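Local coordinates for homocysteine S-methyltransferase (Escherichia coli, PDB 5DMM), which catalyses zinc-dependent methyl transfer from S-methylmethionine, or less efficiently S-adenosylmethionine, to homocysteine, yielding methionine, at residues L225-I230 / Q240-L245; E233-A238 / L250-N255; E104-E109 / G114-A119. All coordinates share one frame; numbering follows the deposited sequence.

Interaction 1. Residues L225-I230 / Q240-L245; sequences LGINCI and QHLHGL. With ZN (zinc ion), chain B.
L242 meets strand 222-228 with a single methyl, CD1, and the contact is wholly apolar. L242 CD1 lies 4.2 Å from G226 CA and 4.3 Å from I227 CG2, loose van der Waals distances. With CG beside the backbone N (chi1 -68°) and the chain extended beyond it, L242 reaches from the helix to the strand. L242 CD1 meets the backbone of G226 directly, at CA; I227 offers its CG2 methyl and also packs on A238 and L239 of the same helix, while L242 rests in addition on V213 of helix 209-217. No hydrogen bond joins the two segments. The polar chemistry sits at the other end of 225-230, beyond the strand: C229 SG binds the zinc ion at 2.5 Å. Its SG stands anti to the backbone N (chi1 -157°), and C295 SG binds the same metal. Homocysteine also touches C229, while N228 OD1 is held by S194 OG and the T169 backbone N. A helix packed on the outer side of a strand, with cysteine-bound zinc and substrate at that strand's C-terminal end, is the arrangement of a TIM barrel, the fold of this homocysteine-binding family.

Interaction 2. Residues E233-A238 / L250-N255; sequences ENTTAA and LVVYPN
T235 presses its methyl against the ring of P254, and this is the tight spot of the contact: T235 CG2 to P254 CB is 3.6 Å, with P254 CG further off at 4.2 Å. The two side chains cross at about a right angle. The threonine's first torsion (chi1 56°) divides its two branches. CG2 lies beside the backbone N and faces the proline, while OG1 takes the place between N and the carbonyl carbon and is hydrogen-bonded to L232 O and W284 NE1, so the hydroxyl's polar needs are met outside the two segments. The looser part lies two residues earlier, within the strand, where V252 CG2 stays 4.4 Å from T235 CG2. W284 of helix 281-286 touches both V252 and P254, adding to the burial of the apolar patch. Toward solvent the segments part: E233 and N234 are exposed and do not meet 250-255, and T236 directs its CB away, its OG1 bonded to Q283 OE1. The CB of Y253 also points away from 233-238; its OH bonds E168 OE1 and W192 NE1, and the residue touches homocysteine. Helix 235-243 packed beside strand 250-253 and P254, with V252 facing the helix and the next residue, Y253, reaching the substrate, is the pattern of a beta-alpha-beta unit in a TIM barrel.

Interaction 3. Residues E104-E109 / G114-A119; sequences EAYLAE and GTLLVA
An apolar contact joins the C-terminal end of helix 85-109 to the residues leading into strand 117-122, on the outer layer of the barrel and away from the annotated sites. L116 carries it with one methyl, CD1, which is shared by two helix side chains. Y106 receives it at the ring edge, near the ring plane, with Y106 CD2 3.7 Å from L116 CD1; the two side chains cross at about a right angle. Y106 reaches this place because its ring carbon CG stands anti to the backbone N (chi1 -172°), and its OH is hydrogen-bonded to N110 ND2 just past the segment. L107 comes alongside instead, sliding past L116 in the opposite direction, with L107 CD2 3.9 Å from L116 CD1. The same L107 CD2 rests 4.0 Å from G114 O, beside the exposed G114. Y59 of helix 48-61 also touches L116, and L56 touches Y106. Across the two segments there is no hydrogen bond or salt bridge; L116 O is hydrogen-bonded by R103 NH1, from the residue just before 104-109 in the same helix. Between the two segments, then, the contact rests on apolar packing alone, and the directional bond from the helix to L116 comes from R103.

Overall arrangement
Interactions 1 and 2 belong to one beta-alpha-beta unit and interlock along the chain: both use helix 235-243, and their strands, 222-228 and 250-253, are neighbours in the parallel sheet. Their centres are about 7 Å apart. Probable backbone hydrogen bonds link the strands, L225 O to V251 N at 2.7 Å and I227 N to V251 O at 2.9 Å. Both lead to the active site, interaction 1 through zinc-binding C229 and interaction 2 through Y253 of the homocysteine pocket; the P254 side chain is about 8 Å from the zinc ion. Interaction 3 comes earlier in the chain and reaches the same sheet, but its centre lies about 28 Å and 26 Å from those of interactions 1 and 2.

Interaction 1. Residues L225-I230 / Q240-L245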
# COMPACT_ATOMS: atom_id res chain seq x y z
N LEU A 225 1.61 -3.80 -10.40
CA LEU A 225 0.57 -2.80 -10.67
C LEU A 225 -0.75 -3.36 -10.20
O LEU A 225 -0.95 -4.56 -10.27
CB LEU A 225 0.46 -2.51 -12.18
CG LEU A 225 1.66 -2.03 -12.97
CD1 LEU A 225 1.24 -1.72 -14.37
CD2 LEU A 225 2.19 -0.80 -12.30
N GLY A 226 -1.67 -2.52 -9.77
CA GLY A 226 -2.98 -3.06 -9.45
C GLY A 226 -4.00 -2.07 -8.96
O GLY A 226 -3.94 -0.90 -9.30
N ILE A 227 -4.94 -2.56 -8.15
CA ILE A 227 -6.02 -1.73 -7.66
C ILE A 227 -6.23 -1.93 -6.16
O ILE A 227 -6.02 -3.02 -5.63
CB ILE A 227 -7.33 -2.04 -8.41
CG1 ILE A 227 -7.63 -3.53 -8.31
CG2 ILE A 227 -7.22 -1.59 -9.87
CD1 ILE A 227 -8.99 -3.96 -8.87
N ASN A 228 -6.63 -0.87 -5.46
CA ASN A 228 -6.98 -1.02 -4.05
C ASN A 228 -8.01 0.02 -3.65
O ASN A 228 -8.24 0.99 -4.38
CB ASN A 228 -5.74 -0.92 -3.15
CG ASN A 228 -5.17 0.50 -3.09
OD1 ASN A 228 -4.58 0.99 -4.05
ND2 ASN A 228 -5.33 1.15 -1.93
N CYS A 229 -8.64 -0.19 -2.50
CA CYS A 229 -9.64 0.73 -1.98
C CYS A 229 -10.79 0.89 -2.97
O CYS A 229 -11.29 1.98 -3.20
CB CYS A 229 -9.01 2.09 -1.65
SG CYS A 229 -9.95 3.04 -0.43
N ILE A 230 -11.20 -0.24 -3.54
CA ILE A 230 -12.27 -0.28 -4.52
C ILE A 230 -13.31 -1.30 -4.04
O ILE A 230 -12.99 -2.18 -3.25
CB ILE A 230 -11.73 -0.66 -5.92
CG1 ILE A 230 -12.82 -0.66 -6.99
CG2 ILE A 230 -11.04 -2.02 -5.88
CD1 ILE A 230 -12.31 -1.09 -8.37
N GLN A 240 -9.18 -7.91 -15.02
CA GLN A 240 -9.21 -8.56 -16.34
C GLN A 240 -8.72 -7.60 -17.41
O GLN A 240 -8.03 -8.01 -18.34
CB GLN A 240 -10.62 -9.07 -16.66
CG GLN A 240 -10.97 -10.33 -15.90
CD GLN A 240 -12.44 -10.70 -16.00
OE1 GLN A 240 -13.29 -9.88 -16.35
NE2 GLN A 240 -12.76 -11.95 -15.66
N HIS A 241 -9.04 -6.32 -17.28
CA HIS A 241 -8.57 -5.33 -18.24
C HIS A 241 -7.05 -5.15 -18.14
O HIS A 241 -6.35 -5.17 -19.16
CB HIS A 241 -9.30 -4.00 -18.05
CG HIS A 241 -8.95 -2.95 -19.06
ND1 HIS A 241 -9.28 -3.06 -20.40
CD2 HIS A 241 -8.30 -1.77 -18.94
CE1 HIS A 241 -8.85 -1.99 -21.05
NE2 HIS A 241 -8.25 -1.20 -20.19
N LEU A 242 -6.54 -4.99 -16.92
CA LEU A 242 -5.09 -4.90 -16.71
C LEU A 242 -4.37 -6.15 -17.21
O LEU A 242 -3.28 -6.07 -17.76
CB LEU A 242 -4.78 -4.68 -15.23
CG LEU A 242 -5.20 -3.32 -14.67
CD1 LEU A 242 -5.01 -3.29 -13.16
CD2 LEU A 242 -4.38 -2.20 -15.32
N HIS A 243 -4.99 -7.31 -17.03
CA HIS A 243 -4.47 -8.61 -17.46
C HIS A 243 -4.16 -8.66 -18.97
O HIS A 243 -3.27 -9.39 -19.41
CB HIS A 243 -5.47 -9.70 -17.08
CG HIS A 243 -5.01 -11.11 -17.33
ND1 HIS A 243 -3.74 -11.55 -17.02
CD2 HIS A 243 -5.67 -12.18 -17.84
CE1 HIS A 243 -3.63 -12.82 -17.33
NE2 HIS A 243 -4.79 -13.23 -17.83
N GLY A 244 -4.90 -7.87 -19.75
CA GLY A 244 -4.70 -7.81 -21.19
C GLY A 244 -3.64 -6.79 -21.59
O GLY A 244 -3.28 -6.70 -22.77
N LEU A 245 -3.14 -6.04 -20.62
CA LEU A 245 -2.21 -4.92 -20.87
C LEU A 245 -0.79 -5.17 -20.36
O LEU A 245 0.16 -4.54 -20.81
CB LEU A 245 -2.74 -3.64 -20.23
CG LEU A 245 -4.08 -3.11 -20.72
CD1 LEU A 245 -4.50 -1.94 -19.87
CD2 LEU A 245 -3.96 -2.70 -22.18
ZN ZN B . -8.62 1.54 1.14

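Interaction 2. Residues E233-A238 / L250-N255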
# COMPACT_ATOMS: atom_id res chain seq x y z
N GLU A 233 -17.31 -5.70 -5.84
CA GLU A 233 -17.99 -6.04 -7.09
C GLU A 233 -17.32 -5.42 -8.31
O GLU A 233 -17.69 -5.73 -9.44
CB GLU A 233 -19.46 -5.60 -7.04
CG GLU A 233 -19.67 -4.10 -6.89
CD GLU A 233 -19.99 -3.69 -5.47
OE1 GLU A 233 -19.52 -4.36 -4.52
OE2 GLU A 233 -20.72 -2.68 -5.29
N ASN A 234 -16.35 -4.54 -8.10
CA ASN A 234 -15.72 -3.84 -9.21
C ASN A 234 -14.28 -4.29 -9.50
O ASN A 234 -13.63 -3.80 -10.43
CB ASN A 234 -15.74 -2.32 -8.94
CG ASN A 234 -17.15 -1.77 -8.94
OD1 ASN A 234 -18.03 -2.28 -9.63
ND2 ASN A 234 -17.38 -0.71 -8.17
N THR A 235 -13.81 -5.26 -8.72
CA THR A 235 -12.42 -5.71 -8.81
C THR A 235 -12.10 -6.56 -10.04
O THR A 235 -11.14 -6.30 -10.74
CB THR A 235 -12.00 -6.53 -7.59
OG1 THR A 235 -12.90 -7.63 -7.42
CG2 THR A 235 -12.03 -5.65 -6.34
N THR A 236 -12.91 -7.58 -10.29
CA THR A 236 -12.56 -8.56 -11.31
C THR A 236 -12.50 -7.94 -12.71
O THR A 236 -11.58 -8.24 -13.48
CB THR A 236 -13.54 -9.76 -11.28
OG1 THR A 236 -13.42 -10.41 -10.01
CG2 THR A 236 -13.22 -10.77 -12.38
N ALA A 237 -13.44 -7.06 -13.04
CA ALA A 237 -13.46 -6.42 -14.35
C ALA A 237 -12.21 -5.57 -14.59
O ALA A 237 -11.64 -5.56 -15.68
CB ALA A 237 -14.71 -5.56 -14.49
N ALA A 238 -11.80 -4.85 -13.55
CA ALA A 238 -10.62 -4.00 -13.61
C ALA A 238 -9.36 -4.84 -13.80
O ALA A 238 -8.50 -4.49 -14.61
CB ALA A 238 -10.50 -3.17 -12.35
N LEU A 250 -0.02 -8.66 -10.73
CA LEU A 250 -1.05 -7.67 -10.43
C LEU A 250 -1.40 -7.67 -8.95
O LEU A 250 -1.40 -8.71 -8.30
CB LEU A 250 -2.31 -7.90 -11.27
CG LEU A 250 -2.14 -7.77 -12.80
CD1 LEU A 250 -3.49 -7.99 -13.49
CD2 LEU A 250 -1.52 -6.42 -13.20
N VAL A 251 -1.71 -6.48 -8.45
CA VAL A 251 -2.01 -6.26 -7.04
C VAL A 251 -3.50 -6.01 -6.85
O VAL A 251 -4.12 -5.28 -7.62
CB VAL A 251 -1.22 -5.04 -6.50
CG1 VAL A 251 -1.52 -4.82 -5.03
CG2 VAL A 251 0.27 -5.21 -6.72
N VAL A 252 -4.08 -6.59 -5.81
CA VAL A 252 -5.48 -6.33 -5.54
C VAL A 252 -5.77 -6.42 -4.05
O VAL A 252 -5.51 -7.43 -3.41
CB VAL A 252 -6.41 -7.31 -6.33
CG1 VAL A 252 -6.05 -8.77 -6.09
CG2 VAL A 252 -7.87 -7.06 -5.99
N TYR A 253 -6.24 -5.31 -3.49
CA TYR A 253 -6.73 -5.34 -2.12
C TYR A 253 -7.91 -4.39 -1.98
O TYR A 253 -7.73 -3.18 -1.82
CB TYR A 253 -5.62 -5.05 -1.09
CG TYR A 253 -4.61 -3.93 -1.32
CD1 TYR A 253 -4.52 -2.88 -0.40
CD2 TYR A 253 -3.69 -3.97 -2.36
CE1 TYR A 253 -3.56 -1.87 -0.55
CE2 TYR A 253 -2.73 -2.96 -2.52
CZ TYR A 253 -2.68 -1.92 -1.61
OH TYR A 253 -1.74 -0.91 -1.75
N PRO A 254 -9.12 -4.95 -2.05
CA PRO A 254 -10.35 -4.16 -2.07
C PRO A 254 -10.89 -3.87 -0.68
O PRO A 254 -10.38 -4.39 0.32
CB PRO A 254 -11.32 -5.06 -2.84
CG PRO A 254 -10.90 -6.45 -2.42
CD PRO A 254 -9.39 -6.37 -2.36
N ASN A 255 -11.92 -3.04 -0.62
CA ASN A 255 -12.63 -2.81 0.62
C ASN A 255 -13.48 -4.02 0.99
O ASN A 255 -13.82 -4.83 0.13
CB ASN A 255 -13.50 -1.56 0.50
CG ASN A 255 -12.70 -0.34 0.13
OD1 ASN A 255 -11.55 -0.21 0.53
ND2 ASN A 255 -13.29 0.56 -0.64

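Interaction 3. Residues E104-E109 / G114-A119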
# COMPACT_ATOMS: atom_id res chain seq x y z
N GLU A 104 10.30 -9.63 13.09
CA GLU A 104 11.25 -10.31 13.96
C GLU A 104 10.52 -11.22 14.95
O GLU A 104 10.89 -12.38 15.13
CB GLU A 104 12.12 -9.30 14.72
CG GLU A 104 13.06 -8.51 13.82
CD GLU A 104 13.99 -9.40 13.03
OE1 GLU A 104 14.87 -10.03 13.64
OE2 GLU A 104 13.83 -9.49 11.79
N ALA A 105 9.46 -10.69 15.57
CA ALA A 105 8.66 -11.44 16.53
C ALA A 105 8.02 -12.69 15.93
O ALA A 105 8.01 -13.76 16.55
CB ALA A 105 7.58 -10.55 17.14
N TYR A 106 7.46 -12.56 14.73
CA TYR A 106 6.79 -13.70 14.13
C TYR A 106 7.80 -14.77 13.71
O TYR A 106 7.54 -15.96 13.85
CB TYR A 106 5.95 -13.26 12.92
CG TYR A 106 5.11 -14.42 12.42
CD1 TYR A 106 4.18 -15.03 13.26
CD2 TYR A 106 5.29 -14.93 11.14
CE1 TYR A 106 3.43 -16.11 12.82
CE2 TYR A 106 4.53 -16.01 10.70
CZ TYR A 106 3.61 -16.58 11.54
OH TYR A 106 2.87 -17.66 11.11
N LEU A 107 8.95 -14.34 13.19
CA LEU A 107 9.95 -15.30 12.71
C LEU A 107 10.65 -15.99 13.87
O LEU A 107 11.20 -17.07 13.70
CB LEU A 107 10.97 -14.60 11.81
CG LEU A 107 10.44 -14.18 10.45
CD1 LEU A 107 11.47 -13.37 9.69
CD2 LEU A 107 9.99 -15.39 9.63
N ALA A 108 10.62 -15.37 15.04
CA ALA A 108 11.12 -16.04 16.24
C ALA A 108 10.14 -17.15 16.63
O ALA A 108 10.54 -18.28 16.94
CB ALA A 108 11.32 -15.04 17.37
N GLU A 109 8.86 -16.82 16.61
CA GLU A 109 7.76 -17.76 16.84
C GLU A 109 7.69 -18.85 15.77
O GLU A 109 7.59 -20.03 16.09
CB GLU A 109 6.44 -16.97 16.91
CG GLU A 109 5.15 -17.76 16.78
CD GLU A 109 3.93 -16.84 16.79
OE1 GLU A 109 4.08 -15.67 17.21
OE2 GLU A 109 2.83 -17.28 16.38
N GLY A 114 8.75 -18.58 6.04
CA GLY A 114 9.21 -18.18 4.72
C GLY A 114 9.57 -16.71 4.71
O GLY A 114 9.60 -16.06 5.75
N THR A 115 9.86 -16.17 3.53
CA THR A 115 10.22 -14.76 3.42
C THR A 115 9.04 -13.86 3.75
O THR A 115 7.94 -14.08 3.26
CB THR A 115 10.74 -14.43 2.02
OG1 THR A 115 11.86 -15.27 1.72
CG2 THR A 115 11.17 -12.96 1.94
N LEU A 116 9.27 -12.87 4.60
CA LEU A 116 8.25 -11.88 4.95
C LEU A 116 8.75 -10.48 4.57
O LEU A 116 9.93 -10.16 4.76
CB LEU A 116 7.90 -11.94 6.44
CG LEU A 116 7.39 -13.26 7.02
CD1 LEU A 116 7.04 -13.09 8.49
CD2 LEU A 116 6.17 -13.77 6.25
N LEU A 117 7.86 -9.66 4.03
CA LEU A 117 8.23 -8.34 3.55
C LEU A 117 7.59 -7.22 4.36
O LEU A 117 6.59 -7.43 5.07
CB LEU A 117 7.84 -8.19 2.08
CG LEU A 117 8.50 -9.19 1.11
CD1 LEU A 117 7.93 -9.02 -0.28
CD2 LEU A 117 10.01 -9.02 1.12
N VAL A 118 8.19 -6.03 4.28
CA VAL A 118 7.60 -4.81 4.79
C VAL A 118 7.51 -3.79 3.65
O VAL A 118 8.52 -3.44 3.04
CB VAL A 118 8.41 -4.21 5.96
CG1 VAL A 118 7.82 -2.87 6.42
CG2 VAL A 118 8.49 -5.19 7.13
N ALA A 119 6.30 -3.33 3.35
CA ALA A 119 6.13 -2.34 2.30
C ALA A 119 5.81 -0.99 2.92
O ALA A 119 4.89 -0.90 3.73
CB ALA A 119 5.05 -2.76 1.33